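PDB 3ZTH: STU0660 from Streptococcus thermophilus, which belongs to the large Csn2 proteins of CRISPR-mediated bacterial immunity, probably binds DNA, and carries bound magnesium ions. Local coordinates for residues K276-S280 with N281-T285; E287-R290 with M291-T295; D266-F269 with M270-R273; T336-K339 with E340-Q343; Y215-F218 with Y219-C223. All coordinates share one frame; numbering follows the deposited sequence.

Contact 1. Residues K276-S280 with N281-T285; sequences KYYPS and NDFPT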
# COMPACT_ATOMS: atom_id res chain seq x y z
N LYS A 276 -32.97 15.89 -58.22
CA LYS A 276 -34.34 16.30 -58.49
C LYS A 276 -34.60 17.74 -58.03
O LYS A 276 -35.36 18.47 -58.66
CB LYS A 276 -35.33 15.35 -57.81
CG LYS A 276 -36.78 15.75 -58.06
CD LYS A 276 -37.80 14.80 -57.42
CE LYS A 276 -39.23 15.22 -57.80
NZ LYS A 276 -40.31 14.34 -57.25
N TYR A 277 -33.96 18.14 -56.93
CA TYR A 277 -34.12 19.48 -56.38
C TYR A 277 -33.12 20.51 -56.90
O TYR A 277 -33.30 21.71 -56.70
CB TYR A 277 -33.99 19.44 -54.86
CG TYR A 277 -35.23 19.00 -54.14
CD1 TYR A 277 -35.48 17.65 -53.90
CD2 TYR A 277 -36.16 19.94 -53.67
CE1 TYR A 277 -36.61 17.24 -53.21
CE2 TYR A 277 -37.30 19.54 -52.98
CZ TYR A 277 -37.51 18.19 -52.74
OH TYR A 277 -38.60 17.78 -52.03
N TYR A 278 -32.06 20.06 -57.57
CA TYR A 278 -31.06 20.99 -58.08
C TYR A 278 -31.70 22.08 -58.96
O TYR A 278 -32.44 21.78 -59.91
CB TYR A 278 -29.99 20.25 -58.87
CG TYR A 278 -28.65 20.92 -58.80
CD1 TYR A 278 -27.90 20.88 -57.63
CD2 TYR A 278 -28.13 21.60 -59.90
CE1 TYR A 278 -26.66 21.50 -57.54
CE2 TYR A 278 -26.89 22.23 -59.82
CZ TYR A 278 -26.16 22.17 -58.65
OH TYR A 278 -24.93 22.79 -58.56
N PRO A 279 -31.39 23.35 -58.67
CA PRO A 279 -31.92 24.51 -59.41
C PRO A 279 -31.35 24.71 -60.81
O PRO A 279 -31.60 25.74 -61.45
CB PRO A 279 -31.58 25.67 -58.49
CG PRO A 279 -30.26 25.25 -57.94
CD PRO A 279 -30.48 23.79 -57.60
N SER A 280 -30.59 23.74 -61.30
CA SER A 280 -29.99 23.86 -62.62
C SER A 280 -29.94 22.53 -63.33
O SER A 280 -30.03 21.47 -62.70
CB SER A 280 -28.58 24.45 -62.47
OG SER A 280 -27.76 24.16 -63.59
N ASN A 281 -29.80 22.58 -64.65
CA ASN A 281 -29.71 21.37 -65.48
C ASN A 281 -28.30 20.83 -65.41
O ASN A 281 -28.05 19.66 -65.69
CB ASN A 281 -30.07 21.69 -66.92
CG ASN A 281 -31.56 21.84 -67.14
OD1 ASN A 281 -32.00 22.65 -67.94
ND2 ASN A 281 -32.34 21.02 -66.43
N ASP A 282 -27.37 21.71 -65.05
CA ASP A 282 -25.98 21.32 -64.95
C ASP A 282 -25.73 20.56 -63.66
O ASP A 282 -24.97 21.00 -62.80
CB ASP A 282 -25.08 22.56 -65.02
CG ASP A 282 -25.10 23.21 -66.38
OD1 ASP A 282 -24.91 22.50 -67.39
OD2 ASP A 282 -25.29 24.45 -66.45
N PHE A 283 -26.40 19.42 -63.52
CA PHE A 283 -26.25 18.59 -62.34
C PHE A 283 -24.78 18.28 -62.12
O PHE A 283 -24.01 18.13 -63.07
CB PHE A 283 -26.99 17.26 -62.50
CG PHE A 283 -28.45 17.41 -62.80
CD1 PHE A 283 -29.28 18.13 -61.95
CD2 PHE A 283 -29.00 16.81 -63.93
CE1 PHE A 283 -30.65 18.26 -62.21
CE2 PHE A 283 -30.37 16.94 -64.21
CZ PHE A 283 -31.19 17.66 -63.34
N PRO A 284 -24.37 18.19 -60.85
CA PRO A 284 -22.97 17.88 -60.57
C PRO A 284 -22.74 16.40 -60.86
O PRO A 284 -23.67 15.61 -60.87
CB PRO A 284 -22.84 18.19 -59.08
CG PRO A 284 -23.89 19.25 -58.86
CD PRO A 284 -25.05 18.71 -59.66
N THR A 285 -21.49 16.04 -61.13
CA THR A 285 -21.16 14.66 -61.39
C THR A 285 -21.33 13.89 -60.08
O THR A 285 -21.37 14.48 -58.99
CB THR A 285 -19.69 14.52 -61.87
OG1 THR A 285 -19.37 13.14 -62.04
CG2 THR A 285 -18.73 15.09 -60.84

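Contact 2. Residues E287-R290 with M291-T295; sequences EGFR and MSLET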
# COMPACT_ATOMS: atom_id res chain seq x y z
N GLU A 287 -19.23 12.18 -58.62
CA GLU A 287 -18.04 12.40 -57.82
C GLU A 287 -18.06 13.82 -57.24
O GLU A 287 -17.71 14.02 -56.08
CB GLU A 287 -16.78 12.19 -58.66
CG GLU A 287 -15.48 12.46 -57.91
CD GLU A 287 -15.34 11.60 -56.66
OE1 GLU A 287 -16.22 10.76 -56.39
OE2 GLU A 287 -14.33 11.76 -55.94
N GLY A 288 -18.47 14.79 -58.05
CA GLY A 288 -18.54 16.16 -57.57
C GLY A 288 -19.56 16.25 -56.45
O GLY A 288 -19.41 17.04 -55.51
N PHE A 289 -20.60 15.44 -56.54
CA PHE A 289 -21.62 15.43 -55.52
C PHE A 289 -21.07 14.79 -54.26
O PHE A 289 -21.25 15.31 -53.16
CB PHE A 289 -22.84 14.62 -55.99
CG PHE A 289 -23.81 14.33 -54.89
CD1 PHE A 289 -24.56 15.35 -54.31
CD2 PHE A 289 -23.93 13.04 -54.39
CE1 PHE A 289 -25.41 15.10 -53.24
CE2 PHE A 289 -24.78 12.77 -53.31
CZ PHE A 289 -25.53 13.81 -52.74
N ARG A 290 -20.39 13.67 -54.43
CA ARG A 290 -19.83 12.92 -53.31
C ARG A 290 -18.89 13.81 -52.49
O ARG A 290 -18.87 13.75 -51.27
CB ARG A 290 -19.09 11.71 -53.84
CG ARG A 290 -18.82 10.65 -52.81
CD ARG A 290 -17.85 9.64 -53.37
NE ARG A 290 -16.58 10.28 -53.72
CZ ARG A 290 -15.71 10.76 -52.83
NH1 ARG A 290 -15.97 10.69 -51.53
NH2 ARG A 290 -14.59 11.33 -53.25
N MSE A 291 -18.11 14.63 -53.18
CA MSE A 291 -17.20 15.53 -52.51
C MSE A 291 -17.91 16.69 -51.84
O MSE A 291 -17.52 17.13 -50.76
CB MSE A 291 -16.18 16.06 -53.49
CG MSE A 291 -15.14 15.05 -53.84
SE MSE A 291 -13.70 15.95 -54.69
CE MSE A 291 -14.49 16.18 -56.46
N SER A 292 -18.95 17.18 -52.49
CA SER A 292 -19.73 18.27 -51.94
C SER A 292 -20.36 17.74 -50.65
O SER A 292 -20.45 18.44 -49.65
CB SER A 292 -20.81 18.69 -52.93
OG SER A 292 -21.60 19.75 -52.41
N LEU A 293 -20.77 16.47 -50.69
CA LEU A 293 -21.39 15.80 -49.56
C LEU A 293 -20.40 15.63 -48.39
O LEU A 293 -20.78 15.70 -47.22
CB LEU A 293 -21.92 14.44 -50.00
CG LEU A 293 -22.62 13.54 -48.97
CD1 LEU A 293 -23.92 14.19 -48.46
CD2 LEU A 293 -22.90 12.20 -49.63
N GLU A 294 -19.13 15.42 -48.71
CA GLU A 294 -18.10 15.27 -47.69
C GLU A 294 -17.80 16.60 -47.01
O GLU A 294 -17.47 16.65 -45.83
CB GLU A 294 -16.82 14.73 -48.33
CG GLU A 294 -16.40 13.39 -47.81
CD GLU A 294 -15.35 12.73 -48.70
OE1 GLU A 294 -14.41 13.43 -49.13
OE2 GLU A 294 -15.47 11.51 -48.94
N THR A 295 -17.91 17.67 -47.77
CA THR A 295 -17.66 19.01 -47.27
C THR A 295 -18.74 19.53 -46.33
O THR A 295 -18.46 20.06 -45.27
CB THR A 295 -17.57 20.01 -48.44
OG1 THR A 295 -16.44 19.69 -49.26
CG2 THR A 295 -17.47 21.45 -47.93

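Contact 3. Residues D266-F269 with M270-R273; sequences DVEF and MYER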
# COMPACT_ATOMS: atom_id res chain seq x y z
N ASP A 266 -27.94 6.08 -48.44
CA ASP A 266 -27.00 5.58 -49.45
C ASP A 266 -26.70 6.77 -50.36
O ASP A 266 -27.57 7.63 -50.56
CB ASP A 266 -27.62 4.45 -50.26
CG ASP A 266 -27.80 3.18 -49.45
OD1 ASP A 266 -26.80 2.61 -48.98
OD2 ASP A 266 -28.97 2.76 -49.29
N VAL A 267 -25.49 6.81 -50.89
CA VAL A 267 -25.05 7.89 -51.77
C VAL A 267 -25.87 8.01 -53.06
O VAL A 267 -26.28 9.11 -53.43
CB VAL A 267 -23.56 7.72 -52.13
CG1 VAL A 267 -23.06 8.93 -52.90
CG2 VAL A 267 -22.75 7.51 -50.86
N GLU A 268 -26.10 6.90 -53.74
CA GLU A 268 -26.87 6.94 -54.97
C GLU A 268 -28.29 7.45 -54.68
O GLU A 268 -28.87 8.22 -55.45
CB GLU A 268 -26.93 5.56 -55.63
CG GLU A 268 -27.63 5.55 -56.99
CD GLU A 268 -27.06 6.59 -57.96
OE1 GLU A 268 -25.83 6.85 -57.91
OE2 GLU A 268 -27.83 7.14 -58.77
N PHE A 269 -28.85 7.01 -53.56
CA PHE A 269 -30.18 7.45 -53.18
C PHE A 269 -30.20 8.98 -53.06
O PHE A 269 -31.03 9.64 -53.67
CB PHE A 269 -30.57 6.81 -51.84
CG PHE A 269 -31.89 7.31 -51.30
CD1 PHE A 269 -33.09 6.74 -51.73
CD2 PHE A 269 -31.93 8.37 -50.40
CE1 PHE A 269 -34.32 7.22 -51.26
CE2 PHE A 269 -33.15 8.87 -49.92
CZ PHE A 269 -34.35 8.29 -50.35
N MSE A 270 -29.26 9.53 -52.29
CA MSE A 270 -29.19 10.97 -52.08
C MSE A 270 -28.86 11.75 -53.34
O MSE A 270 -29.36 12.87 -53.54
CB MSE A 270 -28.17 11.29 -51.00
CG MSE A 270 -28.52 10.68 -49.66
SE MSE A 270 -27.32 11.28 -48.27
CE MSE A 270 -25.80 10.16 -48.67
N TYR A 271 -28.03 11.18 -54.20
CA TYR A 271 -27.67 11.86 -55.43
C TYR A 271 -28.93 12.11 -56.24
O TYR A 271 -29.19 13.24 -56.68
CB TYR A 271 -26.71 11.01 -56.25
CG TYR A 271 -26.30 11.65 -57.56
CD1 TYR A 271 -25.34 12.66 -57.59
CD2 TYR A 271 -26.88 11.25 -58.76
CE1 TYR A 271 -24.97 13.26 -58.79
CE2 TYR A 271 -26.51 11.83 -59.96
CZ TYR A 271 -25.56 12.84 -59.97
OH TYR A 271 -25.20 13.43 -61.16
N GLU A 272 -29.73 11.06 -56.44
CA GLU A 272 -30.95 11.19 -57.22
C GLU A 272 -31.92 12.20 -56.61
O GLU A 272 -32.47 13.04 -57.32
CB GLU A 272 -31.61 9.82 -57.40
CG GLU A 272 -30.96 9.02 -58.53
CD GLU A 272 -31.28 7.53 -58.49
OE1 GLU A 272 -32.45 7.17 -58.23
OE2 GLU A 272 -30.36 6.72 -58.73
N ARG A 273 -32.12 12.13 -55.29
CA ARG A 273 -33.02 13.05 -54.60
C ARG A 273 -32.54 14.48 -54.82
O ARG A 273 -33.30 15.33 -55.28
CB ARG A 273 -33.05 12.77 -53.09
CG ARG A 273 -33.81 11.53 -52.66
CD ARG A 273 -35.27 11.61 -53.10
NE ARG A 273 -36.12 10.64 -52.42
CZ ARG A 273 -36.40 10.66 -51.12
NH1 ARG A 273 -35.90 11.61 -50.34
NH2 ARG A 273 -37.19 9.73 -50.59

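Contact 4. Residues T336-K339 with E340-Q343; sequences TPDK and ELLQ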
# COMPACT_ATOMS: atom_id res chain seq x y z
N THR A 336 -22.36 40.39 -51.54
CA THR A 336 -21.12 41.09 -51.84
C THR A 336 -21.24 41.79 -53.20
O THR A 336 -21.71 41.20 -54.17
CB THR A 336 -19.93 40.11 -51.88
OG1 THR A 336 -19.87 39.37 -50.65
CG2 THR A 336 -18.62 40.88 -52.06
N PRO A 337 -20.83 43.06 -53.27
CA PRO A 337 -20.89 43.84 -54.51
C PRO A 337 -19.82 43.45 -55.54
O PRO A 337 -18.76 42.94 -55.18
CB PRO A 337 -20.72 45.27 -54.02
CG PRO A 337 -19.79 45.11 -52.85
CD PRO A 337 -20.37 43.90 -52.15
N ASP A 338 -20.13 43.68 -56.81
CA ASP A 338 -19.23 43.38 -57.92
C ASP A 338 -18.65 41.97 -57.89
O ASP A 338 -17.43 41.79 -57.94
CB ASP A 338 -18.07 44.39 -57.96
CG ASP A 338 -18.55 45.83 -58.05
OD1 ASP A 338 -18.92 46.27 -59.16
OD2 ASP A 338 -18.56 46.53 -57.01
N LYS A 339 -19.52 40.97 -57.82
CA LYS A 339 -19.05 39.59 -57.79
C LYS A 339 -18.38 39.20 -59.09
O LYS A 339 -17.48 38.37 -59.11
CB LYS A 339 -20.21 38.63 -57.49
CG LYS A 339 -20.69 38.72 -56.05
CD LYS A 339 -21.79 37.72 -55.75
CE LYS A 339 -22.21 37.83 -54.29
NZ LYS A 339 -23.29 36.86 -53.96
N GLU A 340 -18.80 39.82 -60.18
CA GLU A 340 -18.22 39.53 -61.48
C GLU A 340 -16.72 39.81 -61.44
O GLU A 340 -15.91 39.04 -61.96
CB GLU A 340 -18.87 40.39 -62.56
CG GLU A 340 -20.38 40.54 -62.44
CD GLU A 340 -20.99 41.28 -63.63
OE1 GLU A 340 -20.48 42.37 -63.99
OE2 GLU A 340 -21.98 40.76 -64.21
N LEU A 341 -16.36 40.92 -60.81
CA LEU A 341 -14.96 41.32 -60.70
C LEU A 341 -14.14 40.35 -59.85
O LEU A 341 -13.03 39.97 -60.24
CB LEU A 341 -14.87 42.73 -60.11
CG LEU A 341 -15.57 43.80 -60.96
CD1 LEU A 341 -15.57 45.13 -60.24
CD2 LEU A 341 -14.86 43.91 -62.30
N LEU A 342 -14.69 39.94 -58.71
CA LEU A 342 -13.99 39.01 -57.83
C LEU A 342 -13.82 37.68 -58.55
O LEU A 342 -12.78 37.02 -58.43
CB LEU A 342 -14.76 38.81 -56.53
CG LEU A 342 -15.13 40.01 -55.66
CD1 LEU A 342 -15.53 39.50 -54.28
CD2 LEU A 342 -13.97 40.97 -55.52
N GLN A 343 -14.84 37.27 -59.29
CA GLN A 343 -14.80 36.02 -60.03
C GLN A 343 -13.67 36.07 -61.06
O GLN A 343 -12.86 35.15 -61.15
CB GLN A 343 -16.13 35.77 -60.73
CG GLN A 343 -17.18 35.11 -59.84
CD GLN A 343 -18.61 35.39 -60.29
OE1 GLN A 343 -18.99 35.10 -61.44
NE2 GLN A 343 -19.41 35.95 -59.39

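Contact 5. Residues Y215-F218 with Y219-C223; sequences YTIF and YRQIC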
# COMPACT_ATOMS: atom_id res chain seq x y z
N TYR A 215 -3.70 11.21 -43.31
CA TYR A 215 -4.94 10.61 -42.87
C TYR A 215 -5.52 9.66 -43.92
O TYR A 215 -6.02 8.58 -43.60
CB TYR A 215 -5.96 11.70 -42.52
CG TYR A 215 -7.19 11.12 -41.88
CD1 TYR A 215 -7.23 10.90 -40.50
CD2 TYR A 215 -8.27 10.71 -42.65
CE1 TYR A 215 -8.32 10.30 -39.91
CE2 TYR A 215 -9.38 10.10 -42.06
CZ TYR A 215 -9.39 9.90 -40.69
OH TYR A 215 -10.48 9.31 -40.09
N THR A 216 -5.43 10.06 -45.18
CA THR A 216 -5.91 9.25 -46.29
C THR A 216 -5.17 7.89 -46.28
O THR A 216 -5.76 6.84 -46.54
CB THR A 216 -5.66 10.00 -47.61
OG1 THR A 216 -6.44 11.20 -47.62
CG2 THR A 216 -6.01 9.15 -48.82
N ILE A 217 -3.87 7.93 -45.98
CA ILE A 217 -3.08 6.70 -45.92
C ILE A 217 -3.61 5.82 -44.78
O ILE A 217 -3.80 4.61 -44.93
CB ILE A 217 -1.58 7.03 -45.69
CG1 ILE A 217 -1.01 7.69 -46.94
CG2 ILE A 217 -0.81 5.77 -45.32
CD1 ILE A 217 0.45 8.13 -46.80
N PHE A 218 -3.83 6.45 -43.62
CA PHE A 218 -4.35 5.77 -42.44
C PHE A 218 -5.73 5.18 -42.70
O PHE A 218 -6.03 4.05 -42.30
CB PHE A 218 -4.42 6.76 -41.28
CG PHE A 218 -5.39 6.37 -40.20
CD1 PHE A 218 -5.06 5.42 -39.25
CD2 PHE A 218 -6.66 6.95 -40.16
CE1 PHE A 218 -5.97 5.04 -38.27
CE2 PHE A 218 -7.58 6.58 -39.19
CZ PHE A 218 -7.24 5.62 -38.24
N TYR A 219 -6.58 5.95 -43.38
CA TYR A 219 -7.94 5.51 -43.68
C TYR A 219 -7.99 4.31 -44.63
O TYR A 219 -8.85 3.44 -44.49
CB TYR A 219 -8.76 6.68 -44.25
CG TYR A 219 -10.17 6.31 -44.66
CD1 TYR A 219 -11.15 6.03 -43.71
CD2 TYR A 219 -10.52 6.24 -46.01
CE1 TYR A 219 -12.45 5.69 -44.10
CE2 TYR A 219 -11.80 5.91 -46.40
CZ TYR A 219 -12.76 5.64 -45.45
OH TYR A 219 -14.04 5.31 -45.85
N ARG A 220 -7.08 4.27 -45.60
CA ARG A 220 -7.04 3.14 -46.52
C ARG A 220 -6.68 1.89 -45.72
O ARG A 220 -7.24 0.81 -45.93
CB ARG A 220 -6.01 3.35 -47.62
CG ARG A 220 -6.39 4.40 -48.63
CD ARG A 220 -5.29 4.61 -49.66
NE ARG A 220 -5.56 5.76 -50.51
CZ ARG A 220 -6.61 5.87 -51.32
NH1 ARG A 220 -7.50 4.88 -51.39
NH2 ARG A 220 -6.78 6.98 -52.03
N GLN A 221 -5.75 2.04 -44.78
CA GLN A 221 -5.35 0.93 -43.93
C GLN A 221 -6.52 0.38 -43.14
O GLN A 221 -6.73 -0.83 -43.13
CB GLN A 221 -4.22 1.37 -42.99
CG GLN A 221 -2.87 1.42 -43.68
CD GLN A 221 -1.79 2.08 -42.84
OE1 GLN A 221 -1.71 1.87 -41.62
NE2 GLN A 221 -0.93 2.86 -43.48
N ILE A 222 -7.30 1.24 -42.49
CA ILE A 222 -8.42 0.71 -41.73
C ILE A 222 -9.48 0.08 -42.63
O ILE A 222 -10.15 -0.87 -42.23
CB ILE A 222 -9.08 1.77 -40.79
CG1 ILE A 222 -9.70 2.91 -41.59
CG2 ILE A 222 -8.04 2.32 -39.82
CD1 ILE A 222 -10.35 3.93 -40.68
N CYS A 223 -9.63 0.60 -43.85
CA CYS A 223 -10.59 0.04 -44.79
C CYS A 223 -10.13 -1.37 -45.15
O CYS A 223 -10.94 -2.30 -45.28
CB CYS A 223 -10.67 0.87 -46.08
SG CYS A 223 -11.68 2.37 -45.95

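Contact 1. Residues K276-S280 with N281-T285
Tyr278 has chi1 at -150°, which sets its ring toward 281-285, while Phe283 holds CG anti to its carbonyl carbon (chi1 -57°), and the two side chains slide past each other in opposite directions. They belong to the connection between helix 267-277 and helix 286-296. This connection contains an ST turn at Ser280 and an inverse gamma turn centred on Asp282. In the ST turn, Ser280 OG accepts the backbone N-H of Asp282 over 2.9 Å, with an N-H...O angle of 150°. The gamma turn is closed by a weak bond from Phe283 N to Asn281 O, 2.7 Å long.

The Tyr278 ring lies between two prolines. Pro284 CD sits over the centre of one face, 3.8 Å from the ring centroid, in a CH-pi contact. Pro279 CD covers the opposite face, offset toward the rim. Pro284 CG reaches the phenol end and lies 3.7 Å from Tyr278 CZ. The Phe283 ring receives Tyr278 CB at its edge, in plane, with Phe283 CD1 3.8 Å away. The chain turns just after the helix ends, and these contacts line the inside of the turn.

Tyr278 is buried. It also packs on Ile317 of helix 312-324 and on Leu342 of the second subunit, so the turn helps to form a subunit interface. Pro284 O is bonded to the hydroxyl of Tyr271, which ties the end of the connection to helix 267-277. On the same side of the Phe283 ring, CE1 comes within 3.3 Å of Ser280 O, approaching obliquely.

Contact 2. Residues E287-R290 with M291-T295
Arg290 and Glu294 lie side by side on helix 286-296, pointing the same way, one turn apart.

The ionic contacts all centre on Arg290. Its chain bends at chi3 (61°), which turns the guanidinium back toward Glu287. NE meets Glu287 OE1 and NH2 meets Glu287 OE2, each at 2.7 Å, in a side-on grip with both oxygens used on their syn side. NH1 turns the other way to Glu294 OE2 at 2.8 Å. This bond is less straight, at 132°, and reaches OE2 from above the carboxylate plane. The loop residue Ile246 joins in: its N bonds Glu294 OE2 and its O bonds Arg290 NH1.

The backbone contacts are regular i to i+4 bonds. Met291 N to Glu287 O (3.0 Å) and Leu293 N to Phe289 O (2.8 Å) are examples.

The apolar contacts are lighter. Leu293 CD2 touches Phe289 CE2 at 4.2 Å, obliquely to the ring. Both residues are buried and pack on Met270 of helix 267-277. The selenomethionine Met291 lays CG 3.8 Å from Arg290 NH2. Ser292 OG is hydrogen-bonded to Asp314 OD1 on helix 312-324.

With one guanidinium set between two carboxylates, the charges of both acids are probably stabilised, and bonds from all three guanidinium nitrogens probably hold its rotation. The network also ties this helix to the loop that carries Ile246.

Contact 3. Residues D266-F269 with M270-R273
Arg273 lies against Phe269 one turn earlier on helix 267-277, an i to i+4 pair in a regular alpha helix whose N-cap position is Asp266. Arg273 CB starts 3.8 Å from Phe269 O. With chi1 at -74° and a bend at chi2 (-59°), the chain turns back over the ring. CG then lies 3.5 Å from the same carbonyl oxygen, Phe269 O. CG also covers one face of the ring in a CH-pi contact, 4.2 Å from the centroid. Further out, Arg273 NE comes 3.6 Å from Phe269 CZ. The guanidinium receives Phe269 CZ over the centre of one face, with the two planes 57° apart. It is therefore a tilted contact, not a flat stack. The Phe269 ring also meets Tyr265 edge-to-face.

Beside this pair, Glu268 OE2 and Glu272 OE2 approach to 2.6 Å. At this distance one of the two acids is probably protonated. Arg286 forms a salt bridge to the same Glu268 oxygen and would probably ease the remaining charge. The Tyr271 ring meets Phe289 edge-to-face. At the tip of the arginine, NH2 is 3.2 Å from Phe269 CZ.

Contact 4. Residues T336-K339 with E340-Q343
Asp338 takes a left-handed backbone conformation (phi/psi 50/54°), and its carbonyl oxygen then faces the amides of Leu341 and Leu342 at the start of helix 339-345. Both bonds are weak: Leu342 N is 3.4 Å from Asp338 O, and Leu341 N is 3.2 Å from it at a bent angle. The next bond, from Gln343 N to Lys339 O, is 2.9 Å long and firmer.

Among the side chains, Asp338 and Leu341 lie alongside each other and point the same way. Leu341 CD1 rests 3.5 Å from Asp338 CB and 3.7 Å from Asp338 OD1, so a methyl group lies beside the root of the acid. Leu341 keeps CG anti to its carbonyl carbon (chi1 -61°), which brings this branch back along the chain. Thr336 CG2 meets Leu342 CD1 at 4.0 Å, and these two side chains cross at about a right angle.

This is the N-terminal start of a short helix near the end of the chain, with Asp338 at the N-cap position. Its carboxylate makes no capping bond. Asp338 OD2 is hydrogen-bonded instead to Ser280 OG of the second subunit, so the acid serves the interface. Thr336 packs on Val313 of that subunit.

Two other polar ends, of Thr336 and Lys339, turn back to Ser334 just before the segment. Thr336 OG1 bonds Ser334 OG. The Lys339 chain is extended beyond CG, and its NZ bonds Ser334 O. The CG of Gln343 lies 3.4 Å from Lys339 O.

Contact 5. Residues Y215-F218 with Y219-C223
Tyr215 touches Tyr219 one turn on, with CE2 4.1 Å from Tyr219 CB and the side chains set obliquely. Its carbonyl oxygen, Tyr215 O, accepts Tyr219 N at 2.7 Å. Its ring also meets Tyr243 edge-to-face.

Thr216 comes next and lies beside Arg220. Its CG2 sits 3.8 Å from Arg220 NE. Its hydroxyl has other partners, Glu212 O and Arg306 of the second subunit.

Ile217 runs alongside Gln221, with CG2 3.4 Å from Gln221 NE2. That amide also makes a weak bond to Ser182.

Phe218 is buried. Ile222 puts CG2 over one face of its ring, 4.1 Å from the centroid, in a CH-pi contact. The closest approach of the two side chains is Phe218 CZ to Ile222 CG2, 3.7 Å. A chi1 of 64° places Ile222 CG2 beside the backbone N, where it lies over the Phe218 ring. Both residues pack on Leu185 of helix 177-192, and Ile222 reaches strands 20-24 and 232-237.

Both segments belong to helix 212-228, which connects strands 199-204 and 232-237 in a beta-alpha-beta crossover. This crossover is consistent with the P-loop NTPase clan to which the family belongs.

Along the chain the order is contact 5, 3, 1, 2 and 4. Contact 5 lies on helix 212-228 beside the central sheet, about 12 Å from the chain centre. Contacts 3 and 2 lie on the successive helices 267-277 and 286-296, with contact 1 at the turn joining them. The centres of these three are 12 to 13 Å apart. Contacts 2 and 3 touch through Phe289 on Tyr271 and Leu293 on Met270. Contact 4 is the outlying one, about 40 Å from contact 5 between centres. Contacts 1 and 4 do not touch within one chain, yet they meet across the subunit interface, where residues of one pack on the other.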